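USG-1 protein homolog (Pseudomonas aeruginosa, PDB 2HJS) probably works as an NAD(P)-dependent dehydrogenase of the aspartate-semialdehyde dehydrogenase family and forms dimers, although its own activity is not established. Local coordinates at residues F191-Q194 / L199-Q202; A240-G245 / P282-D287; A133-L138 / F219-A224; G16-A21 / F73-A78. All blocks are in the same frame, centred on the assembly; numbering follows the deposited sequence. Where two conformers were deposited one is given.

Interaction 1. Residues F191-Q194 / L199-Q202; sequences FDRQ and LLAQ
Q194 and L200 are the closest backbone pair of two irregular segments, with their CA atoms 9.1 Å apart. Both lie in the long loop between helices 167-181 and 213-225 of the dimerisation domain. The loop doubles back here, and no hydrogen bond joins 191-194 directly to 199-202. The space between them is filled by side chains, chiefly L200. Its CG lies anti to the carbonyl carbon (chi1 -45°), which aims the two methyls at 191-194. CD1 goes to the F191 ring and meets it obliquely, 3.7 Å from F191 CE2 and 4.0 Å from F191 CD2. The other branch, CD2, faces the backbone at Q194. It lies 3.9 Å from Q194 O, a van der Waals contact with a carbonyl that also accepts a hydrogen bond from N198. F191 also touches L165 and E172 of helix 167-181. R193 lends only its aliphatic part to this patch. Its charged end belongs to the dimer interface, where it forms a salt bridge with D280 and a cation-pi contact with Y281, both of the second subunit. Nearer the backbone, R193 CG is 4.4 Å from L200 CD2.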
loop_
_atom_site.group_PDB
_atom_site.type_symbol
_atom_site.label_atom_id
_atom_site.label_comp_id
_atom_site.label_asym_id
_atom_site.label_seq_id
_atom_site.Cartn_x
_atom_site.Cartn_y
_atom_site.Cartn_z
ATOM N N PHE A 191 -5.561 -18.153 -7.211
ATOM C CA PHE A 191 -5.075 -17.164 -8.175
ATOM C C PHE A 191 -4.352 -17.849 -9.323
ATOM O O PHE A 191 -4.082 -19.051 -9.268
ATOM C CB PHE A 191 -4.107 -16.207 -7.494
ATOM C CG PHE A 191 -4.722 -15.422 -6.397
ATOM C CD1 PHE A 191 -4.896 -15.983 -5.138
ATOM C CD2 PHE A 191 -5.138 -14.116 -6.620
ATOM C CE1 PHE A 191 -5.467 -15.254 -4.114
ATOM C CE2 PHE A 191 -5.712 -13.370 -5.597
ATOM C CZ PHE A 191 -5.871 -13.938 -4.343
ATOM N N ASP A 192 -4.037 -17.081 -10.362
ATOM C CA ASP A 192 -3.254 -17.606 -11.492
ATOM C C ASP A 192 -1.830 -17.033 -11.481
ATOM O O ASP A 192 -1.056 -17.218 -12.432
ATOM C CB ASP A 192 -3.970 -17.359 -12.837
ATOM C CG ASP A 192 -4.186 -15.855 -13.153
ATOM O OD1 ASP A 192 -4.211 -14.986 -12.232
ATOM O OD2 ASP A 192 -4.354 -15.558 -14.364
ATOM N N ARG A 193 -1.498 -16.351 -10.384
ATOM C CA ARG A 193 -0.166 -15.801 -10.174
ATOM C C ARG A 193 0.211 -15.886 -8.688
ATOM O O ARG A 193 -0.630 -16.186 -7.830
ATOM C CB ARG A 193 -0.104 -14.354 -10.683
ATOM C CG ARG A 193 -0.805 -13.332 -9.776
ATOM C CD ARG A 193 -1.696 -12.406 -10.574
ATOM N NE ARG A 193 -0.909 -11.417 -11.291
ATOM C CZ ARG A 193 -1.297 -10.780 -12.395
ATOM N NH1 ARG A 193 -2.487 -11.007 -12.964
ATOM N NH2 ARG A 193 -0.468 -9.906 -12.941
ATOM N N GLN A 194 1.479 -15.613 -8.407
ATOM C CA GLN A 194 2.003 -15.630 -7.061
ATOM C C GLN A 194 1.441 -14.498 -6.213
ATOM O O GLN A 194 1.454 -13.335 -6.608
ATOM C CB GLN A 194 3.521 -15.540 -7.099
ATOM C CG GLN A 194 4.177 -15.801 -5.765
ATOM C CD GLN A 194 5.671 -15.687 -5.833
ATOM O OE1 GLN A 194 6.308 -16.219 -6.751
ATOM N NE2 GLN A 194 6.255 -14.996 -4.848
ATOM N N LEU A 199 2.688 -7.895 -4.154
ATOM C CA LEU A 199 1.581 -6.934 -3.999
ATOM C C LEU A 199 0.785 -6.922 -5.289
ATOM O O LEU A 199 1.357 -6.679 -6.363
ATOM C CB LEU A 199 2.097 -5.522 -3.650
ATOM C CG LEU A 199 2.636 -5.361 -2.217
ATOM C CD1 LEU A 199 3.612 -4.202 -2.154
ATOM C CD2 LEU A 199 1.548 -5.193 -1.170
ATOM N N LEU A 200 -0.507 -7.240 -5.215
ATOM C CA LEU A 200 -1.328 -7.214 -6.427
ATOM C C LEU A 200 -1.931 -5.828 -6.593
ATOM O O LEU A 200 -2.386 -5.232 -5.626
ATOM C CB LEU A 200 -2.425 -8.286 -6.403
ATOM C CG LEU A 200 -2.039 -9.702 -5.952
ATOM C CD1 LEU A 200 -3.243 -10.640 -6.154
ATOM C CD2 LEU A 200 -0.802 -10.205 -6.705
ATOM N N ALA A 201 -1.948 -5.326 -7.825
ATOM C CA ALA A 201 -2.426 -3.964 -8.082
ATOM C C ALA A 201 -3.915 -3.759 -7.819
ATOM O O ALA A 201 -4.352 -2.630 -7.595
ATOM C CB ALA A 201 -2.080 -3.557 -9.531
ATOM N N GLN A 202 -4.691 -4.843 -7.887
ATOM C CA GLN A 202 -6.139 -4.798 -7.776
ATOM C C GLN A 202 -6.609 -6.055 -7.072
ATOM O O GLN A 202 -5.888 -7.070 -7.049
ATOM C CB GLN A 202 -6.809 -4.726 -9.169
ATOM C CG GLN A 202 -6.631 -5.963 -10.010
ATOM C CD GLN A 202 -6.655 -5.659 -11.506
ATOM O OE1 GLN A 202 -6.154 -4.626 -11.955
ATOM N NE2 GLN A 202 -7.257 -6.544 -12.275
#

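Interaction 2. Residues A240-G245 / P282-D287; sequences APVFFG and PTVVGD
The N-terminal turn of the short helix 284-288 packs on the loop that connects strands 233-239 and 246-254 of the dimerisation domain. V284, the first residue of the helix, touches V242, F244 and G245. G245 and V284 bring their CA atoms to 5.2 Å. Lacking a side chain, G245 lets the valine lie directly against its backbone, and its positive phi of 104° suits a glycine. V284 CG1 rests 3.6 Å from G245 C. CG1 is anti to the carbonyl carbon (chi1 -64°), which puts CG2 between the backbone N and the carbonyl carbon. CG2 presses on F244 O at 3.3 Å, a tight contact, and crosses to V242 CG2 at 4.1 Å. The two valine side chains meet at about a right angle. The contact has no hydrogen bonds of its own, but the G245 backbone is held by N317, through G245 N. The helix start is fixed separately. N198 of the second subunit bonds both T283 OG1 and V285 N, so the cap is part of the dimer interface. T283 is the N-cap, and its OG1 accepts from G286 N at 3.0 Å. D287 OD2 accepts from T283 N through its anti lone pair, at 2.8 Å.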
loop_
_atom_site.group_PDB
_atom_site.type_symbol
_atom_site.label_atom_id
_atom_site.label_comp_id
_atom_site.label_asym_id
_atom_site.label_seq_id
_atom_site.Cartn_x
_atom_site.Cartn_y
_atom_site.Cartn_z
ATOM N N ALA A 240 -2.336 -7.312 -0.340
ATOM C CA ALA A 240 -1.022 -7.469 0.310
ATOM C C ALA A 240 -0.826 -8.902 0.779
ATOM O O ALA A 240 -1.810 -9.596 1.080
ATOM C CB ALA A 240 -0.892 -6.498 1.502
ATOM N N PRO A 241 0.443 -9.368 0.844
ATOM C CA PRO A 241 0.604 -10.731 1.361
ATOM C C PRO A 241 0.543 -10.733 2.905
ATOM O O PRO A 241 1.552 -10.963 3.588
ATOM C CB PRO A 241 1.980 -11.135 0.835
ATOM C CG PRO A 241 2.751 -9.799 0.757
ATOM C CD PRO A 241 1.733 -8.736 0.490
ATOM N N VAL A 242 -0.636 -10.412 3.441
ATOM C CA VAL A 242 -0.843 -10.425 4.894
ATOM C C VAL A 242 -2.100 -11.222 5.165
ATOM O O VAL A 242 -2.979 -11.281 4.309
ATOM C CB VAL A 242 -0.783 -8.983 5.580
ATOM C CG1 VAL A 242 0.043 -7.971 4.768
ATOM C CG2 VAL A 242 -2.081 -8.443 5.941
ATOM N N PHE A 243 -2.183 -11.885 6.314
ATOM C CA PHE A 243 -3.341 -12.775 6.561
ATOM C C PHE A 243 -4.632 -12.049 6.928
ATOM O O PHE A 243 -5.660 -12.272 6.298
ATOM C CB PHE A 243 -3.013 -13.837 7.605
ATOM C CG PHE A 243 -2.041 -14.873 7.116
ATOM C CD1 PHE A 243 -0.744 -14.888 7.589
ATOM C CD2 PHE A 243 -2.426 -15.822 6.165
ATOM C CE1 PHE A 243 0.184 -15.846 7.143
ATOM C CE2 PHE A 243 -1.504 -16.782 5.700
ATOM C CZ PHE A 243 -0.200 -16.791 6.193
ATOM N N PHE A 244 -4.561 -11.177 7.940
ATOM C CA PHE A 244 -5.739 -10.559 8.542
ATOM C C PHE A 244 -5.559 -9.036 8.720
ATOM O O PHE A 244 -4.444 -8.569 9.034
ATOM C CB PHE A 244 -5.990 -11.194 9.915
ATOM C CG PHE A 244 -6.130 -12.685 9.884
ATOM C CD1 PHE A 244 -5.151 -13.499 10.440
ATOM C CD2 PHE A 244 -7.247 -13.277 9.304
ATOM C CE1 PHE A 244 -5.269 -14.894 10.410
ATOM C CE2 PHE A 244 -7.389 -14.696 9.278
ATOM C CZ PHE A 244 -6.403 -15.489 9.821
ATOM N N GLY A 245 -6.645 -8.276 8.532
ATOM C CA GLY A 245 -6.680 -6.837 8.846
ATOM C C GLY A 245 -6.597 -5.940 7.627
ATOM O O GLY A 245 -5.950 -6.298 6.633
ATOM N N PRO A 282 0.362 1.921 14.706
ATOM C CA PRO A 282 -0.215 0.593 14.823
ATOM C C PRO A 282 -0.036 -0.251 13.556
ATOM O O PRO A 282 0.150 0.299 12.435
ATOM C CB PRO A 282 -1.687 0.889 15.038
ATOM C CG PRO A 282 -1.923 2.122 14.167
ATOM C CD PRO A 282 -0.633 2.933 14.292
ATOM N N THR A 283 -0.107 -1.571 13.721
ATOM C CA THR A 283 -0.122 -2.481 12.551
ATOM C C THR A 283 -1.246 -3.507 12.704
ATOM O O THR A 283 -1.759 -3.694 13.815
ATOM C CB THR A 283 1.214 -3.252 12.366
ATOM O OG1 THR A 283 1.395 -4.145 13.477
ATOM C CG2 THR A 283 2.396 -2.302 12.236
ATOM N N VAL A 284 -1.625 -4.182 11.612
ATOM C CA VAL A 284 -2.675 -5.225 11.724
ATOM C C VAL A 284 -2.260 -6.393 12.619
ATOM O O VAL A 284 -3.076 -6.916 13.365
ATOM C CB VAL A 284 -3.204 -5.732 10.343
ATOM C CG1 VAL A 284 -3.895 -4.589 9.604
ATOM C CG2 VAL A 284 -2.082 -6.360 9.497
ATOM N N VAL A 285 -1.000 -6.804 12.540
ATOM C CA VAL A 285 -0.526 -7.954 13.315
ATOM C C VAL A 285 -0.319 -7.572 14.790
ATOM O O VAL A 285 -0.767 -8.282 15.691
ATOM C CB VAL A 285 0.795 -8.522 12.759
ATOM C CG1 VAL A 285 1.467 -9.425 13.804
ATOM C CG2 VAL A 285 0.531 -9.289 11.444
ATOM N N GLY A 286 0.348 -6.442 15.012
ATOM C CA GLY A 286 0.627 -5.962 16.335
ATOM C C GLY A 286 -0.562 -5.459 17.121
ATOM O O GLY A 286 -0.601 -5.646 18.324
ATOM N N ASP A 287 -1.522 -4.807 16.465
ATOM C CA ASP A 287 -2.565 -4.094 17.214
ATOM C C ASP A 287 -4.004 -4.440 16.871
ATOM O O ASP A 287 -4.821 -4.601 17.760
ATOM C CB ASP A 287 -2.380 -2.595 17.074
ATOM C CG ASP A 287 -0.983 -2.158 17.421
ATOM O OD1 ASP A 287 -0.706 -2.003 18.632
ATOM O OD2 ASP A 287 -0.161 -1.990 16.485
#

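Interaction 3. Residues A133-L138 / F219-A224; sequences AVAAEL and FAEVQA
E221 and V222 of helix 213-225 lie against A135 and L138 of helix 133-145. This is a helix-helix packing in which the two run in roughly the same direction. The axes of the short segments approach to 9.2 Å and cross at -33°. A135 and V222 form the closest backbone pair, with CA atoms 6.0 Å apart, a spacing that the small alanine permits. The side chain of E221 starts along this seam. Its CB lies 4.0 Å from A135 CB. CG stands anti to the carbonyl carbon (chi1 -74°), and from there the chain runs extended, carrying CD past the alanine methyl. At the tip, OE1 comes 3.5 Å from A135 CB and accepts a hydrogen bond from C132 N, just before helix 133-145. The positive end of that helix would probably help to stabilise the buried carboxylate. OE2 forms a salt bridge with R217. It also lies near the carboxylate of E103, a like charge that R217 probably offsets. Beyond A135 the seam is apolar. L138 also packs on L156 and V250, so it joins helix 213-225 to the sheet of the dimerisation domain. V222 serves both neighbours with one methyl: its CG2 is 4.1 Å from A135 CB and 4.0 Å from L138 CD2, where the leucine crosses at about a right angle.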
loop_
_atom_site.group_PDB
_atom_site.type_symbol
_atom_site.label_atom_id
_atom_site.label_comp_id
_atom_site.label_asym_id
_atom_site.label_seq_id
_atom_site.Cartn_x
_atom_site.Cartn_y
_atom_site.Cartn_z
ATOM N N ALA A 133 -15.932 -3.900 5.153
ATOM C CA ALA A 133 -14.994 -3.512 6.189
ATOM C C ALA A 133 -14.232 -2.225 5.875
ATOM O O ALA A 133 -14.111 -1.337 6.742
ATOM C CB ALA A 133 -13.998 -4.652 6.479
ATOM N N VAL A 134 -13.705 -2.114 4.654
ATOM C CA VAL A 134 -12.870 -0.947 4.351
ATOM C C VAL A 134 -13.672 0.359 4.437
ATOM O O VAL A 134 -13.201 1.330 5.033
ATOM C CB VAL A 134 -12.169 -1.063 2.974
ATOM C CG1 VAL A 134 -11.547 0.287 2.568
ATOM C CG2 VAL A 134 -11.091 -2.138 3.043
ATOM N N ALA A 135 -14.864 0.382 3.842
ATOM C CA ALA A 135 -15.711 1.556 3.900
ATOM C C ALA A 135 -16.121 1.855 5.355
ATOM O O ALA A 135 -16.193 3.027 5.757
ATOM C CB ALA A 135 -16.955 1.356 3.053
ATOM N N ALA A 136 -16.375 0.807 6.133
ATOM C CA ALA A 136 -16.796 0.986 7.536
ATOM C C ALA A 136 -15.707 1.631 8.337
ATOM O O ALA A 136 -15.976 2.527 9.128
ATOM C CB ALA A 136 -17.196 -0.369 8.180
ATOM N N GLU A 137 -14.472 1.184 8.117
ATOM C CA GLU A 137 -13.315 1.682 8.879
ATOM C C GLU A 137 -12.899 3.095 8.451
ATOM O O GLU A 137 -12.575 3.934 9.282
ATOM C CB GLU A 137 -12.148 0.687 8.803
ATOM C CG GLU A 137 -12.537 -0.675 9.382
ATOM C CD GLU A 137 -11.892 -1.874 8.663
ATOM O OE1 GLU A 137 -11.188 -1.687 7.627
ATOM O OE2 GLU A 137 -12.108 -3.013 9.153
ATOM N N LEU A 138 -12.919 3.363 7.150
ATOM C CA LEU A 138 -12.720 4.717 6.668
ATOM C C LEU A 138 -13.739 5.669 7.328
ATOM O O LEU A 138 -13.354 6.690 7.912
ATOM C CB LEU A 138 -12.884 4.785 5.152
ATOM C CG LEU A 138 -12.585 6.148 4.506
ATOM C CD1 LEU A 138 -11.153 6.605 4.791
ATOM C CD2 LEU A 138 -12.847 6.120 2.985
ATOM N N PHE A 219 -16.646 2.946 -2.812
ATOM C CA PHE A 219 -17.056 4.228 -3.335
ATOM C C PHE A 219 -18.556 4.478 -3.115
ATOM O O PHE A 219 -18.915 5.524 -2.598
ATOM C CB PHE A 219 -16.703 4.323 -4.828
ATOM C CG PHE A 219 -17.036 5.658 -5.463
ATOM C CD1 PHE A 219 -16.101 6.693 -5.468
ATOM C CD2 PHE A 219 -18.267 5.872 -6.049
ATOM C CE1 PHE A 219 -16.385 7.921 -6.054
ATOM C CE2 PHE A 219 -18.577 7.106 -6.639
ATOM C CZ PHE A 219 -17.628 8.132 -6.636
ATOM N N ALA A 220 -19.417 3.537 -3.511
ATOM C CA ALA A 220 -20.864 3.704 -3.362
ATOM C C ALA A 220 -21.272 3.871 -1.904
ATOM O O ALA A 220 -22.158 4.672 -1.585
ATOM C CB ALA A 220 -21.625 2.521 -3.987
ATOM N N GLU A 221 -20.625 3.116 -1.018
ATOM C CA GLU A 221 -20.974 3.137 0.417
ATOM C C GLU A 221 -20.495 4.414 1.093
ATOM O O GLU A 221 -21.225 5.012 1.873
ATOM C CB GLU A 221 -20.427 1.904 1.130
ATOM C CG GLU A 221 -21.240 0.665 0.785
ATOM C CD GLU A 221 -20.659 -0.629 1.349
ATOM O OE1 GLU A 221 -19.486 -0.652 1.816
ATOM O OE2 GLU A 221 -21.370 -1.650 1.280
ATOM N N VAL A 222 -19.278 4.852 0.775
ATOM C CA VAL A 222 -18.786 6.099 1.356
ATOM C C VAL A 222 -19.686 7.273 0.950
ATOM O O VAL A 222 -20.009 8.137 1.771
ATOM C CB VAL A 222 -17.305 6.321 1.026
ATOM C CG1 VAL A 222 -16.806 7.683 1.506
ATOM C CG2 VAL A 222 -16.489 5.229 1.680
ATOM N N GLN A 223 -20.137 7.285 -0.299
ATOM C CA GLN A 223 -21.011 8.364 -0.754
ATOM C C GLN A 223 -22.429 8.263 -0.177
ATOM O O GLN A 223 -23.082 9.283 0.021
ATOM C CB GLN A 223 -20.984 8.516 -2.286
ATOM C CG GLN A 223 -22.228 8.118 -3.114
ATOM C CD GLN A 223 -22.029 8.460 -4.611
ATOM O OE1 GLN A 223 -21.107 9.190 -4.975
ATOM N NE2 GLN A 223 -22.887 7.927 -5.464
ATOM N N ALA A 224 -22.893 7.045 0.105
ATOM C CA ALA A 224 -24.188 6.880 0.790
ATOM C C ALA A 224 -24.075 7.260 2.255
ATOM O O ALA A 224 -24.956 7.908 2.774
ATOM C CB ALA A 224 -24.760 5.487 0.633
#

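Interaction 4. Residues G16-A21 / F73-A78; sequences GSVGEA and FFAAAA
A75, just past the end of strand 71-74, meets the first turn of helix 17-28 at V18 and G19. The turn opens with G16 at the N-cap. Its carbonyl oxygen accepts the first helical bond, from E20 N to G16 O at 2.8 Å. S17 follows, and its CB points away from A75. Its backbone N bonds a dioxane molecule, probably from the crystallisation liquor, which may mark a pocket. V18 points toward A75. Its CG1 lies anti to the backbone N (chi1 173°) and reaches A75 CB at 4.2 Å. The same side chain also touches L98 and A322, and it lies beside the dioxane. Both segments belong to the Rossmann domain, and G16 and G19 are the last two glycines of its GxxGxxG loop, the fingerprint that in relatives receives the dinucleotide phosphates. Strand 71-74 is a neighbour of strand 9-12, which leads into that loop, and A75 itself bonds V12 through the backbone. At G19 the A75 methyl lies against the helix backbone, with A75 CB 3.9 Å from G19 CA. A water bridge runs beside this contact. G19 N, in the first turn of the helix, donates a hydrogen bond to a water at 2.8 Å. That water in turn donates to A75 O at 2.6 Å. Its place is consistent with the conserved water of Rossmann dinucleotide sites. E20 forms a salt bridge with R167. Last comes A21, whose methyl packs on V318 and A323 of helix 317-336, while its N bonds S17 O at 3.1 Å.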
loop_
_atom_site.group_PDB
_atom_site.type_symbol
_atom_site.label_atom_id
_atom_site.label_comp_id
_atom_site.label_asym_id
_atom_site.label_seq_id
_atom_site.Cartn_x
_atom_site.Cartn_y
_atom_site.Cartn_z
ATOM N N GLY A 16 -19.147 -19.014 7.931
ATOM C CA GLY A 16 -18.114 -18.191 7.302
ATOM C C GLY A 16 -17.321 -17.442 8.348
ATOM O O GLY A 16 -17.700 -17.386 9.527
ATOM N N SER A 17 -16.229 -16.823 7.935
ATOM C CA SER A 17 -15.363 -16.199 8.917
ATOM C C SER A 17 -16.050 -14.988 9.568
ATOM O O SER A 17 -16.005 -14.828 10.790
ATOM C CB SER A 17 -14.006 -15.875 8.301
ATOM O OG SER A 17 -14.206 -15.058 7.180
ATOM N N VAL A 18 -16.742 -14.171 8.774
ATOM C CA VAL A 18 -17.503 -13.051 9.350
ATOM C C VAL A 18 -18.705 -13.556 10.176
ATOM O O VAL A 18 -18.960 -13.050 11.261
ATOM C CB VAL A 18 -17.977 -12.036 8.285
ATOM C CG1 VAL A 18 -18.896 -11.027 8.917
ATOM C CG2 VAL A 18 -16.754 -11.339 7.625
ATOM N N GLY A 19 -19.417 -14.566 9.672
ATOM C CA GLY A 19 -20.556 -15.128 10.400
ATOM C C GLY A 19 -20.154 -15.663 11.756
ATOM O O GLY A 19 -20.829 -15.410 12.752
ATOM N N GLU A 20 -19.056 -16.404 11.789
ATOM C CA GLU A 20 -18.489 -16.951 13.022
ATOM C C GLU A 20 -18.103 -15.849 14.039
ATOM O O GLU A 20 -18.364 -15.968 15.243
ATOM C CB GLU A 20 -17.243 -17.776 12.666
ATOM C CG GLU A 20 -16.799 -18.788 13.703
ATOM C CD GLU A 20 -15.348 -19.269 13.509
ATOM O OE1 GLU A 20 -14.658 -18.813 12.556
ATOM O OE2 GLU A 20 -14.873 -20.081 14.342
ATOM N N ALA A 21 -17.472 -14.781 13.559
ATOM C CA ALA A 21 -17.088 -13.681 14.450
ATOM C C ALA A 21 -18.356 -13.043 14.999
ATOM O O ALA A 21 -18.419 -12.689 16.162
ATOM C CB ALA A 21 -16.218 -12.640 13.711
ATOM N N PHE A 73 -29.085 -11.488 10.716
ATOM C CA PHE A 73 -27.824 -11.002 10.181
ATOM C C PHE A 73 -27.478 -11.860 8.985
ATOM O O PHE A 73 -27.323 -13.081 9.134
ATOM C CB PHE A 73 -26.740 -11.140 11.232
ATOM C CG PHE A 73 -26.972 -10.290 12.452
ATOM C CD1 PHE A 73 -26.562 -8.946 12.470
ATOM C CD2 PHE A 73 -27.590 -10.824 13.587
ATOM C CE1 PHE A 73 -26.755 -8.150 13.607
ATOM C CE2 PHE A 73 -27.803 -10.031 14.741
ATOM C CZ PHE A 73 -27.369 -8.693 14.755
ATOM N N PHE A 74 -27.373 -11.240 7.808
ATOM C CA PHE A 74 -26.960 -11.949 6.607
ATOM C C PHE A 74 -25.462 -11.710 6.381
ATOM O O PHE A 74 -25.056 -10.662 5.892
ATOM C CB PHE A 74 -27.784 -11.499 5.391
ATOM C CG PHE A 74 -29.099 -12.229 5.221
ATOM C CD1 PHE A 74 -30.150 -12.048 6.125
ATOM C CD2 PHE A 74 -29.293 -13.092 4.139
ATOM C CE1 PHE A 74 -31.370 -12.744 5.969
ATOM C CE2 PHE A 74 -30.506 -13.766 3.966
ATOM C CZ PHE A 74 -31.539 -13.599 4.885
ATOM N N ALA A 75 -24.659 -12.693 6.768
ATOM C CA ALA A 75 -23.214 -12.641 6.640
ATOM C C ALA A 75 -22.745 -13.719 5.663
ATOM O O ALA A 75 -21.659 -14.279 5.819
ATOM C CB ALA A 75 -22.563 -12.842 8.023
ATOM N N ALA A 76 -23.574 -14.028 4.666
ATOM C CA ALA A 76 -23.242 -15.058 3.670
ATOM C C ALA A 76 -22.881 -14.439 2.309
ATOM O O ALA A 76 -22.846 -13.225 2.173
ATOM C CB ALA A 76 -24.401 -16.041 3.527
ATOM N N ALA A 77 -22.625 -15.275 1.302
ATOM C CA ALA A 77 -22.375 -14.772 -0.054
ATOM C C ALA A 77 -23.537 -13.862 -0.489
ATOM O O ALA A 77 -24.668 -14.031 -0.025
ATOM C CB ALA A 77 -22.232 -15.935 -1.018
ATOM N N ALA A 78 -23.249 -12.908 -1.366
ATOM C CA ALA A 78 -24.261 -11.994 -1.900
ATOM C C ALA A 78 -25.425 -12.717 -2.568
ATOM O O ALA A 78 -26.571 -12.252 -2.485
ATOM C CB ALA A 78 -23.626 -10.980 -2.860
HETATM O O HOH W 1 -19.535 -15.196 6.911
#

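Interaction 3 is fully buried, and interaction 2 largely so. Interactions 1 and 4 are only partly buried. Interaction 4 alone has both segments in the Rossmann domain, and interactions 1 and 2 lie wholly in the dimerisation domain. These last two adjoin: L199 CD2 packs 3.7 Å from A240 CA. Both also meet the second subunit, whereas the segments of interaction 4 touch no other chain. Interaction 3 pairs two helices, interactions 2 and 4 each set a helix start against a loop or strand end, and interaction 1 joins two loop limbs. None has a direct hydrogen bond between its segments. Methyl contacts recur in all four, but only interaction 4 adds a water bridge.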